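PDB 3I7J: beta-lactamase Mb2281c from Mycobacterium bovis, which probably hydrolyses an amide or ester substrate through a serine nucleophile, as in the serine beta-lactamase and penicillin-binding protein family to which it belongs. Local coordinates for residues L45-E56 against F119-V127; V72-S80 against D176-L185. All coordinates share one frame; numbering follows the deposited sequence.

Contact 1: residues L45-E56 against F119-V127; sequences LVARAAQVAVEE and FGRYLTEAV
A49 is the knob of the tight end of this helix pair: its methyl group sits in a hole made by F119, Y122, L123 and V127, with A49 CB 4.0 Å from both L123 CD1 and V127 CG2. The small A49 lets the backbones approach, its CA 5.5 Å from L123 CA; V127 CG2 lies against the A49 backbone. Toward the start of 45-56, V46 meets the far end of the F119 ring at about a right angle, its CG1 3.4 Å from F119 CZ. That branch is anti to the backbone N (chi1 174°), and CG2 reaches the same ring at CE2. F119 also packs on A108 and Q112 of helix 101-115, so its ring fills the corner between three helices. The axes of the two segments pass 9.1 Å apart at 74°, a steep crossing with knobs-into-holes packing, within the all-helical part of the serine beta-lactamase fold; 45-56 continues the helix that opens with the family's probable SxxK motif. The reciprocal knob is Y122, its ring laid among A49, V52, A53 and E56. With CG anti to the backbone N (chi1 -176°), the ring runs out toward 45-56, its edge presented to A49 O, which lies in the ring plane 3.4 Å from CE2. Beyond it the contact loosens toward solvent. Here Y122 OH donates a hydrogen bond to OE1 of the exposed E56; its very short modelled length is doubtful, and crystal packing may influence the pose of E56. The partly exposed V52 and A126 touch through methyl groups, V52 CG1 to A126 CB at 3.9 Å. R48, buried, leads its guanidinium away from 119-127 to a salt bridge with D162.

Contact 2: residues V72-S80 against D176-L185; sequences VRHLLAHTS and DATTVQFPGL
R73 and Q181 supply the polar part of the contact, R73 NH1 giving a hydrogen bond of 3.0 Å to Q181 OE1. The acceptor lies in the guanidinium plane and the two flat groups are nearly coplanar, 15° apart. On its other branch Q181 NE2 donates to T179 O and, weakly, to D176 OD2, which supports this orientation of the amide. D176 OD1 lies 4.2 Å from R73 NH1, an opposite charge nearby but beyond a salt bridge; R73 NH2 has a long, weak ion pair with D62. Aromatic contacts centre on F182, which projects from the loop after helix 171-177 against the Schellman-capped end of helix 72-76. Its CZ stands 3.4 Å above the middle of the H74 ring, the planes inclined at 40°; H74 ND1 is held by T71. Over one F182 face lies T79: its CB makes a CH-pi contact, and OG1 sits 3.2 Å from F182 CE2. Chi1 of 64° sets that hydroxyl between backbone N and carbonyl carbon, over the rim of the F182 face, buried with no polar partner in the model. Apolar packing completes the contact: A77 CB meets the edge of F182 and, at 3.8 Å, Q181 CB, while T79 CG2 touches CD1 of L185, the last residue of the type II turn 182-185, at 3.6 Å.

The centres of contacts 1 and 2 lie about 17 Å apart, yet the two are in direct touch. L76 of helix 72-76 packs on the side of 45-56 turned away from 119-127: L76 CD2 lies 3.9 Å from A50 CB. From the other half of contact 2, A177 CB reaches Q51 NE2 at 3.4 Å. Helix 42-56 is thus packed against 119-127 on one side and against both segments of contact 2 elsewhere. S40, just before this helix, and K43 in its first turn form with Y99 a probable SxxK-type active site; the side chain of V46 lies near these residues without touching them, and H78 of segment 72-80 touches K43 and meets the Y99 ring.

Contact 1: residues L45-E56 against F119-V127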
loop_
_atom_site.group_PDB
_atom_site.type_symbol
_atom_site.label_atom_id
_atom_site.label_comp_id
_atom_site.label_asym_id
_atom_site.label_seq_id
_atom_site.Cartn_x
_atom_site.Cartn_y
_atom_site.Cartn_z
ATOM N N LEU A 45 -3.489 -2.227 3.176
ATOM C CA LEU A 45 -4.509 -2.559 4.168
ATOM C C LEU A 45 -4.206 -3.924 4.784
ATOM O O LEU A 45 -4.250 -4.093 6.006
ATOM C CB LEU A 45 -5.902 -2.573 3.524
ATOM C CG LEU A 45 -6.421 -1.259 2.929
ATOM C CD1 LEU A 45 -7.778 -1.501 2.285
ATOM C CD2 LEU A 45 -6.550 -0.197 4.026
ATOM N N VAL A 46 -3.899 -4.898 3.935
ATOM C CA VAL A 46 -3.589 -6.240 4.404
ATOM C C VAL A 46 -2.292 -6.212 5.201
ATOM O O VAL A 46 -2.171 -6.886 6.229
ATOM C CB VAL A 46 -3.456 -7.229 3.214
ATOM C CG1 VAL A 46 -2.989 -8.593 3.705
ATOM C CG2 VAL A 46 -4.798 -7.361 2.505
ATOM N N ALA A 47 -1.323 -5.433 4.729
ATOM C CA ALA A 47 -0.040 -5.319 5.422
ATOM C C ALA A 47 -0.236 -4.765 6.833
ATOM O O ALA A 47 0.387 -5.238 7.786
ATOM C CB ALA A 47 0.895 -4.414 4.646
ATOM N N ARG A 48 -1.100 -3.762 6.969
ATOM C CA ARG A 48 -1.330 -3.175 8.281
ATOM C C ARG A 48 -2.012 -4.191 9.188
ATOM O O ARG A 48 -1.771 -4.223 10.401
ATOM C CB ARG A 48 -2.183 -1.915 8.173
ATOM C CG ARG A 48 -2.192 -1.082 9.445
ATOM C CD ARG A 48 -0.790 -0.624 9.784
ATOM N NE ARG A 48 -0.761 0.754 10.260
ATOM C CZ ARG A 48 0.342 1.487 10.309
ATOM N NH1 ARG A 48 0.294 2.730 10.759
ATOM N NH2 ARG A 48 1.496 0.968 9.897
ATOM N N ALA A 49 -2.866 -5.020 8.596
ATOM C CA ALA A 49 -3.563 -6.055 9.349
ATOM C C ALA A 49 -2.540 -7.088 9.833
ATOM O O ALA A 49 -2.619 -7.567 10.970
ATOM C CB ALA A 49 -4.616 -6.721 8.471
ATOM N N ALA A 50 -1.574 -7.421 8.974
ATOM C CA ALA A 50 -0.527 -8.383 9.338
ATOM C C ALA A 50 0.394 -7.800 10.419
ATOM O O ALA A 50 0.944 -8.531 11.240
ATOM C CB ALA A 50 0.293 -8.773 8.111
ATOM N N GLN A 51 0.559 -6.480 10.395
ATOM C CA GLN A 51 1.381 -5.791 11.373
ATOM C C GLN A 51 0.682 -5.835 12.733
ATOM O O GLN A 51 1.323 -6.043 13.763
ATOM C CB GLN A 51 1.610 -4.345 10.950
ATOM C CG GLN A 51 2.636 -4.181 9.834
ATOM C CD GLN A 51 2.499 -2.846 9.128
ATOM O OE1 GLN A 51 2.138 -1.848 9.745
ATOM N NE2 GLN A 51 2.790 -2.821 7.832
ATOM N N VAL A 52 -0.631 -5.641 12.732
ATOM C CA VAL A 52 -1.391 -5.691 13.970
ATOM C C VAL A 52 -1.306 -7.113 14.537
ATOM O O VAL A 52 -1.165 -7.294 15.744
ATOM C CB VAL A 52 -2.884 -5.323 13.744
ATOM C CG1 VAL A 52 -3.677 -5.545 15.031
ATOM C CG2 VAL A 52 -2.999 -3.862 13.313
ATOM N N ALA A 53 -1.385 -8.117 13.662
ATOM C CA ALA A 53 -1.312 -9.514 14.091
ATOM C C ALA A 53 0.018 -9.830 14.784
ATOM O O ALA A 53 0.054 -10.582 15.764
ATOM C CB ALA A 53 -1.518 -10.444 12.906
ATOM N N VAL A 54 1.107 -9.257 14.280
ATOM C CA VAL A 54 2.406 -9.470 14.885
ATOM C C VAL A 54 2.381 -8.888 16.292
ATOM O O VAL A 54 2.852 -9.514 17.243
ATOM C CB VAL A 54 3.543 -8.785 14.071
ATOM C CG1 VAL A 54 4.862 -8.853 14.837
ATOM C CG2 VAL A 54 3.701 -9.475 12.718
ATOM N N GLU A 55 1.816 -7.693 16.434
ATOM C CA GLU A 55 1.750 -7.061 17.752
ATOM C C GLU A 55 0.823 -7.790 18.722
ATOM O O GLU A 55 1.036 -7.725 19.931
ATOM C CB GLU A 55 1.356 -5.580 17.621
ATOM C CG GLU A 55 2.384 -4.783 16.817
ATOM C CD GLU A 55 2.547 -3.346 17.286
ATOM O OE1 GLU A 55 1.612 -2.546 17.137
ATOM O OE2 GLU A 55 3.617 -3.017 17.797
ATOM N N GLU A 56 -0.193 -8.481 18.202
ATOM C CA GLU A 56 -1.107 -9.238 19.060
ATOM C C GLU A 56 -0.390 -10.520 19.499
ATOM O O GLU A 56 -0.757 -11.146 20.493
ATOM C CB GLU A 56 -2.407 -9.623 18.316
ATOM C CG GLU A 56 -3.329 -8.459 17.891
ATOM C CD GLU A 56 -4.606 -8.915 17.159
ATOM O OE1 GLU A 56 -4.583 -9.985 16.503
ATOM O OE2 GLU A 56 -5.632 -8.191 17.220
ATOM N N PHE A 119 -9.816 -14.113 7.408
ATOM C CA PHE A 119 -9.042 -12.922 7.088
ATOM C C PHE A 119 -9.808 -11.649 6.771
ATOM O O PHE A 119 -9.429 -10.579 7.238
ATOM C CB PHE A 119 -8.034 -13.172 5.966
ATOM C CG PHE A 119 -7.020 -12.072 5.851
ATOM C CD1 PHE A 119 -6.051 -11.905 6.835
ATOM C CD2 PHE A 119 -7.100 -11.136 4.830
ATOM C CE1 PHE A 119 -5.185 -10.816 6.807
ATOM C CE2 PHE A 119 -6.241 -10.042 4.792
ATOM C CZ PHE A 119 -5.286 -9.885 5.784
ATOM N N GLY A 120 -10.860 -11.745 5.966
ATOM C CA GLY A 120 -11.626 -10.555 5.656
ATOM C C GLY A 120 -12.154 -9.933 6.937
ATOM O O GLY A 120 -12.114 -8.717 7.117
ATOM N N ARG A 121 -12.644 -10.778 7.837
ATOM C CA ARG A 121 -13.172 -10.309 9.107
ATOM C C ARG A 121 -12.045 -9.827 10.004
ATOM O O ARG A 121 -12.227 -8.896 10.780
ATOM C CB ARG A 121 -13.954 -11.429 9.799
ATOM C CG ARG A 121 -14.419 -11.102 11.205
ATOM C CD ARG A 121 -15.085 -12.313 11.832
ATOM N NE ARG A 121 -15.485 -12.079 13.214
ATOM C CZ ARG A 121 -16.128 -12.968 13.964
ATOM N NH1 ARG A 121 -16.440 -14.156 13.461
ATOM N NH2 ARG A 121 -16.473 -12.668 15.212
ATOM N N TYR A 122 -10.879 -10.455 9.899
ATOM C CA TYR A 122 -9.746 -10.045 10.714
ATOM C C TYR A 122 -9.312 -8.637 10.312
ATOM O O TYR A 122 -8.989 -7.806 11.165
ATOM C CB TYR A 122 -8.563 -11.002 10.542
ATOM C CG TYR A 122 -7.408 -10.652 11.453
ATOM C CD1 TYR A 122 -7.359 -11.137 12.761
ATOM C CD2 TYR A 122 -6.415 -9.755 11.042
ATOM C CE1 TYR A 122 -6.363 -10.734 13.640
ATOM C CE2 TYR A 122 -5.410 -9.345 11.916
ATOM C CZ TYR A 122 -5.396 -9.837 13.213
ATOM O OH TYR A 122 -4.435 -9.417 14.095
ATOM N N LEU A 123 -9.293 -8.376 9.006
ATOM C CA LEU A 123 -8.909 -7.058 8.494
ATOM C C LEU A 123 -9.815 -5.978 9.075
ATOM O O LEU A 123 -9.348 -4.935 9.535
ATOM C CB LEU A 123 -9.010 -7.034 6.961
ATOM C CG LEU A 123 -8.957 -5.648 6.297
ATOM C CD1 LEU A 123 -7.668 -4.927 6.680
ATOM C CD2 LEU A 123 -9.046 -5.809 4.790
ATOM N N THR A 124 -11.116 -6.243 9.046
ATOM C CA THR A 124 -12.116 -5.312 9.551
ATOM C C THR A 124 -11.916 -4.998 11.030
ATOM O O THR A 124 -11.841 -3.836 11.416
ATOM C CB THR A 124 -13.539 -5.883 9.353
ATOM O OG1 THR A 124 -13.761 -6.143 7.962
ATOM C CG2 THR A 124 -14.593 -4.907 9.856
ATOM N N GLU A 125 -11.813 -6.036 11.851
ATOM C CA GLU A 125 -11.655 -5.859 13.287
ATOM C C GLU A 125 -10.305 -5.314 13.721
ATOM O O GLU A 125 -10.200 -4.663 14.758
ATOM C CB GLU A 125 -11.912 -7.185 14.013
ATOM C CG GLU A 125 -13.182 -7.903 13.573
ATOM C CD GLU A 125 -13.400 -9.224 14.301
ATOM O OE1 GLU A 125 -12.428 -9.771 14.864
ATOM O OE2 GLU A 125 -14.543 -9.722 14.297
ATOM N N ALA A 126 -9.262 -5.564 12.944
ATOM C CA ALA A 126 -7.939 -5.092 13.339
ATOM C C ALA A 126 -7.556 -3.732 12.770
ATOM O O ALA A 126 -6.740 -3.015 13.354
ATOM C CB ALA A 126 -6.889 -6.129 12.941
ATOM N N VAL A 127 -8.158 -3.368 11.647
ATOM C CA VAL A 127 -7.811 -2.119 10.986
ATOM C C VAL A 127 -8.966 -1.176 10.669
ATOM O O VAL A 127 -9.000 -0.047 11.140
ATOM C CB VAL A 127 -7.070 -2.432 9.670
ATOM C CG1 VAL A 127 -6.750 -1.152 8.926
ATOM C CG2 VAL A 127 -5.800 -3.220 9.973
#

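Contact 2: residues V72-S80 against D176-L185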
loop_
_atom_site.group_PDB
_atom_site.type_symbol
_atom_site.label_atom_id
_atom_site.label_comp_id
_atom_site.label_asym_id
_atom_site.label_seq_id
_atom_site.Cartn_x
_atom_site.Cartn_y
_atom_site.Cartn_z
ATOM N N VAL A 72 6.946 -14.618 7.578
ATOM C CA VAL A 72 5.944 -13.582 7.410
ATOM C C VAL A 72 6.615 -12.324 6.826
ATOM O O VAL A 72 6.073 -11.702 5.910
ATOM C CB VAL A 72 5.246 -13.284 8.775
ATOM C CG1 VAL A 72 4.450 -11.988 8.718
ATOM C CG2 VAL A 72 4.301 -14.448 9.118
ATOM N N ARG A 73 7.805 -11.977 7.321
ATOM C CA ARG A 73 8.529 -10.802 6.829
ATOM C C ARG A 73 8.851 -10.886 5.332
ATOM O O ARG A 73 8.797 -9.871 4.638
ATOM C CB ARG A 73 9.843 -10.593 7.599
ATOM C CG ARG A 73 10.535 -9.255 7.289
ATOM C CD ARG A 73 12.012 -9.268 7.682
ATOM N NE ARG A 73 12.193 -9.671 9.071
ATOM C CZ ARG A 73 12.046 -8.862 10.113
ATOM N NH1 ARG A 73 11.722 -7.586 9.929
ATOM N NH2 ARG A 73 12.207 -9.335 11.344
ATOM N N HIS A 74 9.203 -12.079 4.843
ATOM C CA HIS A 74 9.516 -12.255 3.422
ATOM C C HIS A 74 8.259 -12.060 2.592
ATOM O O HIS A 74 8.308 -11.527 1.482
ATOM C CB HIS A 74 10.056 -13.661 3.107
ATOM C CG HIS A 74 11.384 -13.969 3.725
ATOM N ND1 HIS A 74 11.524 -14.323 5.050
ATOM C CD2 HIS A 74 12.627 -14.033 3.187
ATOM C CE1 HIS A 74 12.793 -14.596 5.302
ATOM N NE2 HIS A 74 13.482 -14.428 4.186
ATOM N N LEU A 75 7.127 -12.518 3.115
ATOM C CA LEU A 75 5.876 -12.378 2.387
ATOM C C LEU A 75 5.483 -10.910 2.268
ATOM O O LEU A 75 5.084 -10.454 1.195
ATOM C CB LEU A 75 4.777 -13.179 3.074
ATOM C CG LEU A 75 5.082 -14.680 3.109
ATOM C CD1 LEU A 75 4.021 -15.392 3.949
ATOM C CD2 LEU A 75 5.092 -15.234 1.679
ATOM N N LEU A 76 5.619 -10.171 3.365
ATOM C CA LEU A 76 5.284 -8.750 3.395
ATOM C C LEU A 76 6.174 -7.904 2.488
ATOM O O LEU A 76 5.712 -6.933 1.880
ATOM C CB LEU A 76 5.390 -8.230 4.832
ATOM C CG LEU A 76 4.256 -8.621 5.790
ATOM C CD1 LEU A 76 4.659 -8.387 7.243
ATOM C CD2 LEU A 76 3.026 -7.808 5.436
ATOM N N ALA A 77 7.446 -8.284 2.398
ATOM C CA ALA A 77 8.427 -7.555 1.601
ATOM C C ALA A 77 8.659 -8.117 0.195
ATOM O O ALA A 77 9.532 -7.637 -0.526
ATOM C CB ALA A 77 9.757 -7.495 2.355
ATOM N N HIS A 78 7.884 -9.127 -0.189
ATOM C CA HIS A 78 8.008 -9.734 -1.510
ATOM C C HIS A 78 9.387 -10.343 -1.763
ATOM O O HIS A 78 9.973 -10.155 -2.831
ATOM C CB HIS A 78 7.695 -8.701 -2.604
ATOM C CG HIS A 78 6.349 -8.066 -2.457
ATOM N ND1 HIS A 78 5.174 -8.755 -2.672
ATOM C CD2 HIS A 78 5.989 -6.825 -2.052
ATOM C CE1 HIS A 78 4.148 -7.967 -2.403
ATOM N NE2 HIS A 78 4.616 -6.791 -2.024
ATOM N N THR A 79 9.915 -11.067 -0.780
ATOM C CA THR A 79 11.210 -11.711 -0.950
ATOM C C THR A 79 11.132 -13.214 -0.673
ATOM O O THR A 79 12.158 -13.868 -0.517
ATOM C CB THR A 79 12.299 -11.098 -0.020
ATOM O OG1 THR A 79 11.952 -11.330 1.352
ATOM C CG2 THR A 79 12.437 -9.602 -0.261
ATOM N N SER A 80 9.923 -13.766 -0.636
ATOM C CA SER A 80 9.752 -15.194 -0.358
ATOM C C SER A 80 10.220 -16.109 -1.493
ATOM O O SER A 80 10.341 -17.315 -1.293
ATOM C CB SER A 80 8.285 -15.505 -0.050
ATOM O OG SER A 80 7.490 -15.364 -1.217
ATOM N N ASP A 176 9.381 0.362 11.642
ATOM C CA ASP A 176 9.932 -0.842 11.040
ATOM C C ASP A 176 9.265 -1.137 9.691
ATOM O O ASP A 176 9.936 -1.468 8.720
ATOM C CB ASP A 176 9.749 -2.027 11.995
ATOM C CG ASP A 176 10.378 -3.312 11.469
ATOM O OD1 ASP A 176 10.705 -4.198 12.278
ATOM O OD2 ASP A 176 10.538 -3.443 10.245
ATOM N N ALA A 177 7.943 -1.004 9.644
ATOM C CA ALA A 177 7.187 -1.256 8.431
ATOM C C ALA A 177 7.538 -0.261 7.331
ATOM O O ALA A 177 7.381 -0.559 6.152
ATOM C CB ALA A 177 5.692 -1.200 8.726
ATOM N N THR A 178 7.993 0.929 7.711
ATOM C CA THR A 178 8.358 1.938 6.719
ATOM C C THR A 178 9.862 1.979 6.458
ATOM O O THR A 178 10.381 2.943 5.892
ATOM C CB THR A 178 7.868 3.346 7.127
ATOM O OG1 THR A 178 8.320 3.653 8.452
ATOM C CG2 THR A 178 6.349 3.404 7.073
ATOM N N THR A 179 10.558 0.929 6.882
ATOM C CA THR A 179 11.997 0.818 6.665
ATOM C C THR A 179 12.224 -0.295 5.654
ATOM O O THR A 179 11.524 -1.314 5.669
ATOM C CB THR A 179 12.747 0.452 7.957
ATOM O OG1 THR A 179 12.595 1.509 8.907
ATOM C CG2 THR A 179 14.226 0.238 7.673
ATOM N N VAL A 180 13.206 -0.108 4.782
ATOM C CA VAL A 180 13.484 -1.112 3.780
ATOM C C VAL A 180 13.872 -2.450 4.409
ATOM O O VAL A 180 14.754 -2.538 5.261
ATOM C CB VAL A 180 14.586 -0.636 2.781
ATOM C CG1 VAL A 180 15.847 -0.250 3.528
ATOM C CG2 VAL A 180 14.872 -1.740 1.762
ATOM N N GLN A 181 13.160 -3.481 3.978
ATOM C CA GLN A 181 13.348 -4.842 4.441
ATOM C C GLN A 181 14.107 -5.588 3.348
ATOM O O GLN A 181 13.718 -5.531 2.181
ATOM C CB GLN A 181 11.974 -5.474 4.650
ATOM C CG GLN A 181 11.069 -4.692 5.602
ATOM C CD GLN A 181 11.540 -4.794 7.036
ATOM O OE1 GLN A 181 11.892 -5.872 7.499
ATOM N NE2 GLN A 181 11.534 -3.678 7.751
ATOM N N PHE A 182 15.175 -6.290 3.719
ATOM C CA PHE A 182 15.988 -7.010 2.737
ATOM C C PHE A 182 16.513 -5.979 1.725
ATOM O O PHE A 182 16.192 -6.026 0.541
ATOM C CB PHE A 182 15.152 -8.068 2.016
ATOM C CG PHE A 182 14.532 -9.088 2.931
ATOM C CD1 PHE A 182 15.288 -10.152 3.437
ATOM C CD2 PHE A 182 13.190 -8.983 3.291
ATOM C CE1 PHE A 182 14.711 -11.102 4.293
ATOM C CE2 PHE A 182 12.597 -9.918 4.143
ATOM C CZ PHE A 182 13.358 -10.985 4.649
ATOM N N PRO A 183 17.326 -5.020 2.194
ATOM C CA PRO A 183 17.900 -3.969 1.349
ATOM C C PRO A 183 18.901 -4.516 0.343
ATOM O O PRO A 183 19.467 -5.591 0.542
ATOM C CB PRO A 183 18.573 -3.055 2.366
ATOM C CG PRO A 183 19.070 -4.039 3.385
ATOM C CD PRO A 183 17.837 -4.906 3.573
ATOM N N GLY A 184 19.112 -3.769 -0.737
ATOM C CA GLY A 184 20.071 -4.171 -1.748
ATOM C C GLY A 184 19.505 -4.994 -2.882
ATOM O O GLY A 184 20.205 -5.252 -3.855
ATOM N N LEU A 185 18.243 -5.399 -2.768
ATOM C CA LEU A 185 17.615 -6.209 -3.802
ATOM C C LEU A 185 17.045 -5.397 -4.967
ATOM O O LEU A 185 16.324 -4.413 -4.772
ATOM C CB LEU A 185 16.513 -7.072 -3.183
ATOM C CG LEU A 185 16.944 -8.038 -2.072
ATOM C CD1 LEU A 185 15.722 -8.791 -1.568
ATOM C CD2 LEU A 185 17.999 -9.022 -2.597
#